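Local coordinates for mannan endo-1,6-alpha-mannosidase (Chaetomium thermophilum, PDB 6RY0), which probably acts as a transglycosidase that transfers GPI-anchored glycoproteins into the fungal cell wall, in a family whose members hydrolyse alpha-1,6-mannosidic linkages, at residues Ala161-Gln166 against Asn216-Trp221; Cys201-Gly206 against Gln281-Arg286; Arg208-Thr213 against Trp275-Asp280; Ala332-Thr335 against His340-Asp343. All blocks are in the same frame, centred on the assembly; numbering follows the deposited sequence. Where two conformers were deposited one is given.

Following the chain from its N terminus, contact 1 closes a loop from helix 155-167 to the start of helix 216-231. Contact 2 opens inside that loop, on helix 196-213, and closes beyond it on helix 281-298, so the two cross. Contact 3 joins the later part of helix 196-213 to the end of helix 261-278; it lies nested within the loop of contact 2 and also crosses contact 1. These three touch one another and tie five helices together. Contact 4 comes afterwards in series, a short closure between helices 323-337 and 342-358, reached from contacts 2 and 3 through H340 beside K284 and W275.

Contact 1: Ala161-Gln166 against Asn216-Trp221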
loop_
_atom_site.group_PDB
_atom_site.type_symbol
_atom_site.label_atom_id
_atom_site.label_comp_id
_atom_site.label_asym_id
_atom_site.label_seq_id
_atom_site.Cartn_x
_atom_site.Cartn_y
_atom_site.Cartn_z
ATOM N N ALA A 161 7.910 -14.585 -2.913
ATOM C CA ALA A 161 7.579 -14.970 -4.280
ATOM C C ALA A 161 7.308 -13.754 -5.145
ATOM O O ALA A 161 7.781 -13.671 -6.272
ATOM C CB ALA A 161 6.386 -15.895 -4.289
ATOM N N VAL A 162 6.547 -12.806 -4.617
ATOM C CA VAL A 162 6.321 -11.565 -5.353
ATOM C C VAL A 162 7.638 -10.879 -5.659
ATOM O O VAL A 162 7.911 -10.527 -6.808
ATOM C CB VAL A 162 5.327 -10.633 -4.621
ATOM C CG1 VAL A 162 5.278 -9.284 -5.311
ATOM C CG2 VAL A 162 3.957 -11.285 -4.553
ATOM N N TRP A 163 8.467 -10.693 -4.644
ATOM C CA TRP A 163 9.725 -10.009 -4.833
ATOM C C TRP A 163 10.591 -10.735 -5.871
ATOM O O TRP A 163 11.194 -10.115 -6.742
ATOM C CB TRP A 163 10.450 -9.884 -3.478
ATOM C CG TRP A 163 11.779 -9.162 -3.603
ATOM C CD1 TRP A 163 11.994 -7.822 -3.500
ATOM C CD2 TRP A 163 13.028 -9.748 -3.906
ATOM N NE1 TRP A 163 13.301 -7.536 -3.731
ATOM C CE2 TRP A 163 13.962 -8.707 -3.997
ATOM C CE3 TRP A 163 13.460 -11.072 -4.096
ATOM C CZ2 TRP A 163 15.300 -8.943 -4.296
ATOM C CZ3 TRP A 163 14.764 -11.313 -4.382
ATOM C CH2 TRP A 163 15.679 -10.256 -4.495
ATOM N N THR A 164 10.671 -12.071 -5.758
ATOM C CA THR A 164 11.512 -12.842 -6.653
ATOM C C THR A 164 11.042 -12.703 -8.099
ATOM O O THR A 164 11.862 -12.517 -9.015
ATOM C CB THR A 164 11.557 -14.308 -6.206
ATOM O OG1 THR A 164 12.217 -14.399 -4.941
ATOM C CG2 THR A 164 12.319 -15.140 -7.228
ATOM N N THR A 165 9.746 -12.785 -8.351
ATOM C CA THR A 165 9.246 -12.607 -9.695
ATOM C C THR A 165 9.526 -11.207 -10.202
ATOM O O THR A 165 9.763 -11.020 -11.412
ATOM C CB THR A 165 7.760 -12.961 -9.845
ATOM O OG1 THR A 165 6.945 -12.034 -9.125
ATOM C CG2 THR A 165 7.461 -14.401 -9.468
ATOM N N GLN A 166 9.514 -10.215 -9.327
ATOM C CA GLN A 166 9.807 -8.834 -9.706
ATOM C C GLN A 166 11.282 -8.600 -9.965
ATOM O O GLN A 166 11.627 -7.691 -10.709
ATOM C CB GLN A 166 9.237 -7.852 -8.666
ATOM C CG GLN A 166 7.742 -7.827 -8.722
ATOM C CD GLN A 166 7.080 -6.828 -7.864
ATOM O OE1 GLN A 166 7.726 -6.129 -7.112
ATOM N NE2 GLN A 166 5.772 -6.715 -8.015
ATOM N N ASN A 216 21.035 -9.783 2.878
ATOM C CA ASN A 216 21.472 -8.549 2.240
ATOM C C ASN A 216 21.167 -8.455 0.759
ATOM O O ASN A 216 21.188 -7.361 0.222
ATOM C CB ASN A 216 22.964 -8.354 2.414
ATOM C CG ASN A 216 23.343 -7.985 3.819
ATOM O OD1 ASN A 216 22.539 -7.495 4.605
ATOM N ND2 ASN A 216 24.602 -8.203 4.148
ATOM N N THR A 217 20.874 -9.568 0.082
ATOM C CA THR A 217 20.576 -9.481 -1.331
ATOM C C THR A 217 19.288 -8.690 -1.569
ATOM O O THR A 217 19.191 -7.957 -2.544
ATOM C CB THR A 217 20.558 -10.862 -1.966
ATOM O OG1 THR A 217 21.878 -11.386 -1.858
ATOM C CG2 THR A 217 20.124 -10.806 -3.429
ATOM N N TYR A 218 18.322 -8.829 -0.660
ATOM C CA TYR A 218 17.135 -7.997 -0.749
ATOM C C TYR A 218 17.509 -6.510 -0.705
ATOM O O TYR A 218 16.973 -5.680 -1.455
ATOM C CB TYR A 218 16.160 -8.289 0.388
ATOM C CG TYR A 218 15.560 -9.659 0.402
ATOM C CD1 TYR A 218 14.734 -10.106 -0.628
ATOM C CD2 TYR A 218 15.734 -10.499 1.490
ATOM C CE1 TYR A 218 14.136 -11.352 -0.561
ATOM C CE2 TYR A 218 15.148 -11.761 1.541
ATOM C CZ TYR A 218 14.344 -12.172 0.530
ATOM O OH TYR A 218 13.802 -13.439 0.646
ATOM N N ALA A 219 18.371 -6.157 0.230
ATOM C CA ALA A 219 18.779 -4.763 0.432
ATOM C C ALA A 219 19.549 -4.225 -0.743
ATOM O O ALA A 219 19.393 -3.065 -1.098
ATOM C CB ALA A 219 19.620 -4.660 1.688
ATOM N N GLU A 220 20.417 -5.043 -1.336
ATOM C CA GLU A 220 21.195 -4.565 -2.483
ATOM C C GLU A 220 20.277 -4.245 -3.662
ATOM O O GLU A 220 20.457 -3.229 -4.344
ATOM C CB GLU A 220 22.245 -5.610 -2.866
ATOM C CG GLU A 220 23.278 -5.916 -1.843
ATOM C CD GLU A 220 24.023 -7.218 -2.128
ATOM O OE1 GLU A 220 23.847 -7.828 -3.220
ATOM O OE2 GLU A 220 24.794 -7.647 -1.245
ATOM N N TRP A 221 19.261 -5.078 -3.888
ATOM C CA TRP A 221 18.257 -4.768 -4.903
ATOM C C TRP A 221 17.491 -3.492 -4.566
ATOM O O TRP A 221 17.215 -2.667 -5.445
ATOM C CB TRP A 221 17.300 -5.932 -5.085
ATOM C CG TRP A 221 17.708 -6.944 -6.085
ATOM C CD1 TRP A 221 18.247 -8.188 -5.852
ATOM C CD2 TRP A 221 17.495 -6.860 -7.482
ATOM N NE1 TRP A 221 18.379 -8.875 -7.026
ATOM C CE2 TRP A 221 17.897 -8.092 -8.046
ATOM C CE3 TRP A 221 16.978 -5.875 -8.302
ATOM C CZ2 TRP A 221 17.781 -8.356 -9.400
ATOM C CZ3 TRP A 221 16.892 -6.125 -9.642
ATOM C CH2 TRP A 221 17.290 -7.350 -10.182
HETATM O O HOH W 1 13.432 -14.324 -1.772
#
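W163 is held between two aromatic side chains of the 216-221 helix, and both pairs are T-shaped. Y218 comes down on one face of the indole: its CD1 stands 3.6 Å above the plane over the ring centre, and its CE1 lies 3.6 Å from W163 CE3. The edge of the tyrosine thus points at the tryptophan face, with the planes 75° apart. W221 is met the other way round. Here the benzo edge of W163 is presented to the face of the W221 five-membered ring at 88°, and CZ2 of W163 reaches CD1 of W221 at 3.4 Å. W163 gets there because its CG is anti to the backbone N (chi1 -180°), which sends the indole across to the other helix, the two segment axes being 12.3 Å apart at their closest. Such an aromatic cluster fills the space between helices 155-167 and 216-231 of the mainly helical GH76 fold. If W163 were a leucine, Y218 and W221 would probably lose their common partner and be left freer to turn. F202 of helix 196-213 also stacks on the W163 ring. Further out, Y218 OH is hydrogen-bonded to Q160 and lies 2.6 Å from water 1, which in turn makes a weak bond to OG1 of T164. H172 meets the W221 ring, and L209 packs against both W163 and Y218.

Contact 2: Cys201-Gly206 against Gln281-Arg286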
loop_
_atom_site.group_PDB
_atom_site.type_symbol
_atom_site.label_atom_id
_atom_site.label_comp_id
_atom_site.label_asym_id
_atom_site.label_seq_id
_atom_site.Cartn_x
_atom_site.Cartn_y
_atom_site.Cartn_z
ATOM N N CYS A 201 6.937 -0.249 -5.124
ATOM C CA CYS A 201 6.487 -1.493 -4.494
ATOM C C CYS A 201 7.648 -2.478 -4.392
ATOM O O CYS A 201 7.839 -3.127 -3.356
ATOM C CB CYS A 201 5.338 -2.125 -5.290
ATOM S SG CYS A 201 3.760 -1.247 -5.228
ATOM N N PHE A 202 8.403 -2.633 -5.471
ATOM C CA PHE A 202 9.533 -3.561 -5.460
ATOM C C PHE A 202 10.610 -3.133 -4.465
ATOM O O PHE A 202 11.161 -3.946 -3.728
ATOM C CB PHE A 202 10.040 -3.719 -6.897
ATOM C CG PHE A 202 11.225 -4.632 -7.057
ATOM C CD1 PHE A 202 11.214 -5.933 -6.602
ATOM C CD2 PHE A 202 12.355 -4.195 -7.708
ATOM C CE1 PHE A 202 12.291 -6.779 -6.794
ATOM C CE2 PHE A 202 13.432 -5.053 -7.896
ATOM C CZ PHE A 202 13.418 -6.315 -7.428
ATOM N N PHE A 203 10.889 -1.818 -4.424
ATOM C CA PHE A 203 11.803 -1.237 -3.465
ATOM C C PHE A 203 11.353 -1.529 -2.037
ATOM O O PHE A 203 12.126 -1.989 -1.204
ATOM C CB PHE A 203 11.876 0.270 -3.707
ATOM C CG PHE A 203 12.541 1.034 -2.594
ATOM C CD1 PHE A 203 13.874 0.815 -2.276
ATOM C CD2 PHE A 203 11.845 1.966 -1.849
ATOM C CE1 PHE A 203 14.475 1.478 -1.231
ATOM C CE2 PHE A 203 12.436 2.660 -0.805
ATOM C CZ PHE A 203 13.751 2.404 -0.496
ATOM N N ASP A 204 10.093 -1.192 -1.743
ATOM C CA ASP A 204 9.581 -1.364 -0.392
ATOM C C ASP A 204 9.632 -2.825 0.036
ATOM O O ASP A 204 10.024 -3.143 1.152
ATOM C CB ASP A 204 8.115 -0.846 -0.367
ATOM C CG ASP A 204 7.538 -0.807 1.019
ATOM O OD1 ASP A 204 8.072 0.014 1.822
ATOM O OD2 ASP A 204 6.545 -1.529 1.284
ATOM N N LEU A 205 9.231 -3.740 -0.847
ATOM C CA LEU A 205 9.313 -5.175 -0.538
ATOM C C LEU A 205 10.723 -5.601 -0.266
ATOM O O LEU A 205 10.976 -6.383 0.657
ATOM C CB LEU A 205 8.778 -6.046 -1.680
ATOM C CG LEU A 205 7.262 -6.110 -1.716
ATOM C CD1 LEU A 205 6.768 -6.770 -2.976
ATOM C CD2 LEU A 205 6.676 -6.835 -0.502
ATOM N N GLY A 206 11.665 -5.149 -1.088
ATOM C CA GLY A 206 13.060 -5.508 -0.861
ATOM C C GLY A 206 13.583 -5.021 0.478
ATOM O O GLY A 206 14.240 -5.755 1.218
ATOM N N GLN A 281 23.869 6.590 7.170
ATOM C CA GLN A 281 23.398 7.970 7.159
ATOM C C GLN A 281 22.732 8.373 5.857
ATOM O O GLN A 281 21.828 9.200 5.856
ATOM C CB GLN A 281 24.578 8.908 7.433
ATOM C CG GLN A 281 24.224 10.378 7.523
ATOM C CD GLN A 281 23.331 10.707 8.675
ATOM O OE1 GLN A 281 23.430 10.114 9.760
ATOM N NE2 GLN A 281 22.451 11.677 8.462
ATOM N N LYS A 282 23.158 7.810 4.737
ATOM C CA LYS A 282 22.523 8.187 3.480
ATOM C C LYS A 282 21.028 7.871 3.500
ATOM O O LYS A 282 20.227 8.616 2.932
ATOM C CB LYS A 282 23.215 7.568 2.265
ATOM C CG LYS A 282 22.892 6.160 1.928
ATOM C CD LYS A 282 23.710 5.684 0.708
ATOM C CE LYS A 282 23.362 4.247 0.352
ATOM N NZ LYS A 282 24.236 3.710 -0.674
ATOM N N TRP A 283 20.645 6.783 4.136
ATOM C CA TRP A 283 19.241 6.444 4.248
ATOM C C TRP A 283 18.505 7.345 5.214
ATOM O O TRP A 283 17.337 7.648 4.976
ATOM C CB TRP A 283 19.035 4.955 4.575
ATOM C CG TRP A 283 19.333 4.086 3.396
ATOM C CD1 TRP A 283 20.368 3.200 3.250
ATOM C CD2 TRP A 283 18.587 4.015 2.181
ATOM N NE1 TRP A 283 20.326 2.606 2.023
ATOM C CE2 TRP A 283 19.232 3.084 1.343
ATOM C CE3 TRP A 283 17.425 4.641 1.726
ATOM C CZ2 TRP A 283 18.743 2.776 0.068
ATOM C CZ3 TRP A 283 16.961 4.324 0.469
ATOM C CH2 TRP A 283 17.626 3.429 -0.350
ATOM N N LYS A 284 19.137 7.761 6.299
ATOM C CA LYS A 284 18.518 8.758 7.163
ATOM C C LYS A 284 18.242 10.031 6.385
ATOM O O LYS A 284 17.175 10.627 6.511
ATOM C CB LYS A 284 19.372 9.070 8.394
ATOM C CG LYS A 284 18.618 9.961 9.375
ATOM C CD LYS A 284 19.399 10.262 10.620
ATOM C CE LYS A 284 18.637 11.187 11.556
ATOM N NZ LYS A 284 18.399 12.532 10.967
ATOM N N ASP A 285 19.211 10.463 5.588
ATOM C CA ASP A 285 19.050 11.672 4.793
ATOM C C ASP A 285 17.902 11.540 3.822
ATOM O O ASP A 285 17.131 12.488 3.614
ATOM C CB ASP A 285 20.324 11.999 4.001
ATOM C CG ASP A 285 21.502 12.359 4.851
ATOM O OD1 ASP A 285 21.323 12.713 6.030
ATOM O OD2 ASP A 285 22.625 12.345 4.313
ATOM N N ARG A 286 17.772 10.361 3.210
ATOM C CA ARG A 286 16.692 10.112 2.257
ATOM C C ARG A 286 15.332 10.109 2.961
ATOM O O ARG A 286 14.376 10.685 2.450
ATOM C CB ARG A 286 16.946 8.805 1.494
ATOM C CG ARG A 286 18.120 8.908 0.543
ATOM C CD ARG A 286 18.660 7.568 0.118
ATOM N NE ARG A 286 19.892 7.770 -0.620
ATOM C CZ ARG A 286 20.488 6.853 -1.343
ATOM N NH1 ARG A 286 19.975 5.634 -1.444
ATOM N NH2 ARG A 286 21.626 7.173 -1.962
#
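F203 and W283 carry this contact alone, each reaching out to the other between backbones whose CA atoms are 13.2 Å apart. Along the 201-206 helix, F202 comes first and packs on I225 of helix 216-231. At F203 a chi1 of 167° swings the ring away from its own backbone N and toward helix 281-298, and its far end does the touching: CE1 lies 3.8 Å from W283 CH2, and CZ is 3.9 Å from W283 CZ3. The two planes are only 21° from parallel, yet the rings are strongly offset, with centroids at 5.9 Å, and share little of their faces. They touch through two carbons each and do not form a full stack. The meeting is buried, and it bridges two helices of the (alpha/alpha)6 barrel architecture expected of family GH76, with helix 216-231 contributing F226, which meets W283 edge-to-face and also touches F203. The next residue, D204, pairs with R208 and also hydrogen-bonds H269. W283 is held from two helices: E223 of helix 216-231 takes its indole NE1, and NH1 of R286, on its own helix, sits 3.4 Å above one face of the ring, offset toward the rim. K282 CD lies in turn over a face of that guanidinium. On the exposed flank of the same helix, Q281 NE2 donates to D285 OD1 at 2.9 Å, arriving from above the carboxylate plane.

Contact 3: Arg208-Thr213 against Trp275-Asp280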
loop_
_atom_site.group_PDB
_atom_site.type_symbol
_atom_site.label_atom_id
_atom_site.label_comp_id
_atom_site.label_asym_id
_atom_site.label_seq_id
_atom_site.Cartn_x
_atom_site.Cartn_y
_atom_site.Cartn_z
ATOM N N ARG A 208 11.880 -4.302 3.167
ATOM C CA ARG A 208 11.187 -5.007 4.242
ATOM C C ARG A 208 11.639 -6.451 4.349
ATOM O O ARG A 208 11.804 -6.984 5.459
ATOM C CB ARG A 208 9.671 -4.914 4.038
ATOM C CG ARG A 208 9.199 -3.483 4.209
ATOM C CD ARG A 208 7.819 -3.238 3.672
ATOM N NE ARG A 208 6.794 -3.859 4.480
ATOM C CZ ARG A 208 5.506 -3.809 4.168
ATOM N NH1 ARG A 208 5.076 -3.196 3.055
ATOM N NH2 ARG A 208 4.617 -4.383 4.966
ATOM N N LEU A 209 11.875 -7.109 3.225
ATOM C CA LEU A 209 12.405 -8.473 3.265
ATOM C C LEU A 209 13.796 -8.486 3.844
ATOM O O LEU A 209 14.150 -9.409 4.587
ATOM C CB LEU A 209 12.328 -9.123 1.880
ATOM C CG LEU A 209 10.923 -9.567 1.485
ATOM C CD1 LEU A 209 10.818 -9.804 -0.031
ATOM C CD2 LEU A 209 10.508 -10.819 2.257
ATOM N N ALA A 210 14.606 -7.492 3.512
ATOM C CA ALA A 210 15.936 -7.385 4.128
ATOM C C ALA A 210 15.837 -7.302 5.641
ATOM O O ALA A 210 16.508 -8.029 6.363
ATOM C CB ALA A 210 16.677 -6.173 3.600
ATOM N N ARG A 211 14.989 -6.401 6.133
ATOM C CA ARG A 211 14.900 -6.244 7.579
ATOM C C ARG A 211 14.395 -7.535 8.250
ATOM O O ARG A 211 14.866 -7.923 9.316
ATOM C CB ARG A 211 14.026 -5.055 7.963
ATOM C CG ARG A 211 14.068 -4.778 9.460
ATOM C CD ARG A 211 13.193 -3.632 9.870
ATOM N NE ARG A 211 13.286 -3.337 11.291
ATOM C CZ ARG A 211 12.444 -3.773 12.224
ATOM N NH1 ARG A 211 11.449 -4.582 11.933
ATOM N NH2 ARG A 211 12.582 -3.351 13.486
ATOM N N TYR A 212 13.397 -8.158 7.650
ATOM C CA TYR A 212 12.796 -9.311 8.300
ATOM C C TYR A 212 13.764 -10.493 8.314
ATOM O O TYR A 212 13.939 -11.164 9.323
ATOM C CB TYR A 212 11.494 -9.706 7.592
ATOM C CG TYR A 212 10.711 -10.775 8.322
ATOM C CD1 TYR A 212 11.043 -12.114 8.229
ATOM C CD2 TYR A 212 9.634 -10.433 9.131
ATOM C CE1 TYR A 212 10.360 -13.081 8.937
ATOM C CE2 TYR A 212 8.921 -11.411 9.841
ATOM C CZ TYR A 212 9.300 -12.735 9.740
ATOM O OH TYR A 212 8.616 -13.703 10.443
ATOM N N THR A 213 14.343 -10.786 7.164
ATOM C CA THR A 213 15.161 -11.989 6.966
ATOM C C THR A 213 16.624 -11.819 7.295
ATOM O O THR A 213 17.332 -12.821 7.412
ATOM C CB THR A 213 15.076 -12.486 5.519
ATOM O OG1 THR A 213 15.774 -11.582 4.659
ATOM C CG2 THR A 213 13.665 -12.750 5.027
ATOM N N TRP A 275 16.981 2.533 6.368
ATOM C CA TRP A 275 17.684 3.209 7.451
ATOM C C TRP A 275 17.797 2.307 8.670
ATOM O O TRP A 275 18.862 2.182 9.273
ATOM C CB TRP A 275 16.966 4.513 7.800
ATOM C CG TRP A 275 17.318 5.101 9.115
ATOM C CD1 TRP A 275 16.436 5.376 10.117
ATOM C CD2 TRP A 275 18.615 5.525 9.598
ATOM N NE1 TRP A 275 17.088 5.949 11.181
ATOM C CE2 TRP A 275 18.419 6.062 10.886
ATOM C CE3 TRP A 275 19.917 5.509 9.067
ATOM C CZ2 TRP A 275 19.467 6.530 11.656
ATOM C CZ3 TRP A 275 20.960 5.992 9.847
ATOM C CH2 TRP A 275 20.710 6.504 11.118
ATOM N N ASN A 276 16.696 1.675 9.047
ATOM C CA ASN A 276 16.684 0.815 10.221
ATOM C C ASN A 276 17.629 -0.369 10.021
ATOM O O ASN A 276 18.370 -0.733 10.920
ATOM C CB ASN A 276 15.243 0.368 10.478
ATOM C CG ASN A 276 15.113 -0.462 11.720
ATOM O OD1 ASN A 276 15.455 -1.648 11.720
ATOM N ND2 ASN A 276 14.587 0.124 12.778
ATOM N N TYR A 277 17.614 -0.953 8.827
ATOM C CA TYR A 277 18.426 -2.137 8.537
ATOM C C TYR A 277 19.913 -1.803 8.424
ATOM O O TYR A 277 20.752 -2.483 9.014
ATOM C CB TYR A 277 17.923 -2.764 7.248
ATOM C CG TYR A 277 18.638 -4.032 6.880
ATOM C CD1 TYR A 277 18.501 -5.175 7.662
ATOM C CD2 TYR A 277 19.449 -4.111 5.764
ATOM C CE1 TYR A 277 19.118 -6.342 7.328
ATOM C CE2 TYR A 277 20.089 -5.327 5.415
ATOM C CZ TYR A 277 19.887 -6.419 6.225
ATOM O OH TYR A 277 20.440 -7.665 5.953
ATOM N N THR A 278 20.237 -0.758 7.667
ATOM C CA THR A 278 21.628 -0.450 7.350
ATOM C C THR A 278 22.319 0.462 8.340
ATOM O O THR A 278 23.545 0.424 8.457
ATOM C CB THR A 278 21.773 0.213 5.959
ATOM O OG1 THR A 278 21.217 1.528 5.977
ATOM C CG2 THR A 278 21.164 -0.622 4.846
ATOM N N GLU A 279 21.560 1.330 8.993
ATOM C CA GLU A 279 22.120 2.411 9.819
ATOM C C GLU A 279 23.075 3.292 9.021
ATOM O O GLU A 279 23.922 3.955 9.592
ATOM C CB GLU A 279 22.762 1.876 11.118
ATOM C CG GLU A 279 21.727 1.188 11.942
ATOM C CD GLU A 279 22.312 0.650 13.234
ATOM O OE1 GLU A 279 23.515 0.831 13.504
ATOM O OE2 GLU A 279 21.572 0.038 14.003
ATOM N N ASP A 280 22.893 3.348 7.712
ATOM C CA ASP A 280 23.719 4.189 6.851
ATOM C C ASP A 280 23.084 5.574 6.831
ATOM O O ASP A 280 21.907 5.740 6.495
ATOM C CB ASP A 280 23.767 3.549 5.458
ATOM C CG ASP A 280 24.697 4.233 4.477
ATOM O OD1 ASP A 280 24.936 5.451 4.595
ATOM O OD2 ASP A 280 25.173 3.528 3.532
HETATM O O HOH W 2 14.328 -1.645 15.041
#
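A210 and Y277 make the close-packed half of this contact, while R211 and N276 make its wetter half. The A210 methyl sits over one face of the tyrosine in a CH-pi contact, CB lying 4.0 Å from the ring centroid and 14° off the normal. Close by, the carbonyl O of A210 comes within 3.3 Å of Y277 CE1, and CA of R211 lies 3.8 Å from Y277 CD1. Extended away from its backbone N (chi1 -177°), the phenol reaches obliquely across helix 196-213; Y277 OH is hydrogen-bonded to N216 OD1, and A219 packs against the Y277 side chain. These contacts join two helices of the GH76 helical barrel, R211 and Y277 having CA atoms just 5.5 Å apart. Toward solvent the joint becomes polar. The extended R211 chain brings NE to N276 OD1 at 2.8 Å in a nearly straight bond (167°); the acceptor lies in the guanidinium plane, but the donor stands well above the amide plane. Water 2 closes a second link, accepting from R211 NH2 and N276 ND2, each at 2.9 Å. A methionine in place of R211 would probably leave N276 OD1 without this donor and break the water bridge. R211 NH1 goes to the P410 carbonyl and N276 ND2 also to that of I337. The guanidinium is therefore met here by neutral acceptors, which suggests that its positive charge is stabilised by dipoles and water.

Contact 4: Ala332-Thr335 against His340-Asp343; sequences AVVT and HTKD
T335 packs against T341 and K342 where helix 323-337 gives way to helix 342-358, a short connection between two consecutive helices of the helical GH76 fold. It includes a 3-10 turn that runs through H340 and T341, and it folds the chain back until the CA atoms of T335 and K342 are 4.6 Å apart. From its CB outward, T335 meets the backbone of K342 first: CB lies 4.0 Å from K342 CA. The methyl branch continues along the same side, CG2 coming to 3.9 Å from K342 CA and to 4.1 Å from OG1 of T341. The hydroxyl branch goes the other way. With chi1 at 74°, OG1 sits between the backbone N and the carbonyl carbon and donates back to A332 O at 2.7 Å, in the plane of that carbonyl, so the polar tip is satisfied within its own helix and the methyl is left for the interface. T341 enters from the turn, crossing V334 at about a right angle. Its hydroxyl is bonded to the A338 carbonyl, which fixes the side chain while V287 and L291 of helix 281-298 pack on it. K342 contributes its backbone and CB, and its bent end leads away to a weak salt bridge with neighbouring D343. On the V334 side, T341 OG1 rests 3.6 Å from the CG1 methyl of V334.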
loop_
_atom_site.group_PDB
_atom_site.type_symbol
_atom_site.label_atom_id
_atom_site.label_comp_id
_atom_site.label_asym_id
_atom_site.label_seq_id
_atom_site.Cartn_x
_atom_site.Cartn_y
_atom_site.Cartn_z
ATOM N N ALA A 332 2.753 6.124 9.863
ATOM C CA ALA A 332 2.725 5.689 11.243
ATOM C C ALA A 332 3.824 4.661 11.508
ATOM O O ALA A 332 4.559 4.740 12.502
ATOM C CB ALA A 332 1.354 5.179 11.624
ATOM N N VAL A 333 3.977 3.680 10.619
ATOM C CA VAL A 333 5.036 2.679 10.787
ATOM C C VAL A 333 6.431 3.321 10.717
ATOM O O VAL A 333 7.333 2.915 11.459
ATOM C CB VAL A 333 4.868 1.528 9.775
ATOM C CG1 VAL A 333 6.112 0.649 9.717
ATOM C CG2 VAL A 333 3.657 0.721 10.145
ATOM N N VAL A 334 6.608 4.341 9.864
ATOM C CA VAL A 334 7.870 5.049 9.797
ATOM C C VAL A 334 8.279 5.557 11.184
ATOM O O VAL A 334 9.451 5.542 11.526
ATOM C CB VAL A 334 7.813 6.169 8.756
ATOM C CG1 VAL A 334 8.985 7.139 8.870
ATOM C CG2 VAL A 334 7.727 5.574 7.357
ATOM N N THR A 335 7.319 6.008 11.999
ATOM C CA THR A 335 7.670 6.515 13.323
ATOM C C THR A 335 8.213 5.427 14.241
ATOM O O THR A 335 8.888 5.745 15.229
ATOM C CB THR A 335 6.507 7.232 14.019
ATOM O OG1 THR A 335 5.516 6.316 14.500
ATOM C CG2 THR A 335 5.938 8.282 13.144
ATOM N N HIS A 340 13.351 8.876 15.044
ATOM C CA HIS A 340 13.651 10.299 15.036
ATOM C C HIS A 340 12.602 11.107 14.283
ATOM O O HIS A 340 12.570 12.330 14.446
ATOM C CB HIS A 340 15.036 10.551 14.473
ATOM C CG HIS A 340 15.112 10.472 12.984
ATOM N ND1 HIS A 340 15.190 9.277 12.304
ATOM C CD2 HIS A 340 15.123 11.446 12.056
ATOM C CE1 HIS A 340 15.251 9.527 11.012
ATOM N NE2 HIS A 340 15.215 10.834 10.834
ATOM N N THR A 341 11.747 10.455 13.489
ATOM C CA THR A 341 10.703 11.140 12.742
ATOM C C THR A 341 9.413 11.340 13.529
ATOM O O THR A 341 8.500 11.987 13.019
ATOM C CB THR A 341 10.329 10.374 11.463
ATOM O OG1 THR A 341 9.697 9.139 11.796
ATOM C CG2 THR A 341 11.521 10.165 10.557
ATOM N N LYS A 342 9.312 10.762 14.724
ATOM C CA LYS A 342 8.029 10.658 15.394
ATOM C C LYS A 342 7.339 12.010 15.571
ATOM O O LYS A 342 6.145 12.158 15.293
ATOM C CB LYS A 342 8.207 9.912 16.715
ATOM C CG LYS A 342 6.953 9.701 17.480
ATOM C CD LYS A 342 7.214 9.018 18.831
ATOM C CE LYS A 342 6.154 9.375 19.893
ATOM N NZ LYS A 342 6.219 10.834 20.272
ATOM N N ASP A 343 8.068 13.008 16.052
ATOM C CA ASP A 343 7.436 14.285 16.347
ATOM C C ASP A 343 7.120 15.107 15.104
ATOM O O ASP A 343 6.306 16.016 15.171
ATOM C CB ASP A 343 8.298 15.107 17.307
ATOM C CG ASP A 343 8.406 14.484 18.700
ATOM O OD1 ASP A 343 7.569 13.631 19.068
ATOM O OD2 ASP A 343 9.317 14.882 19.437
#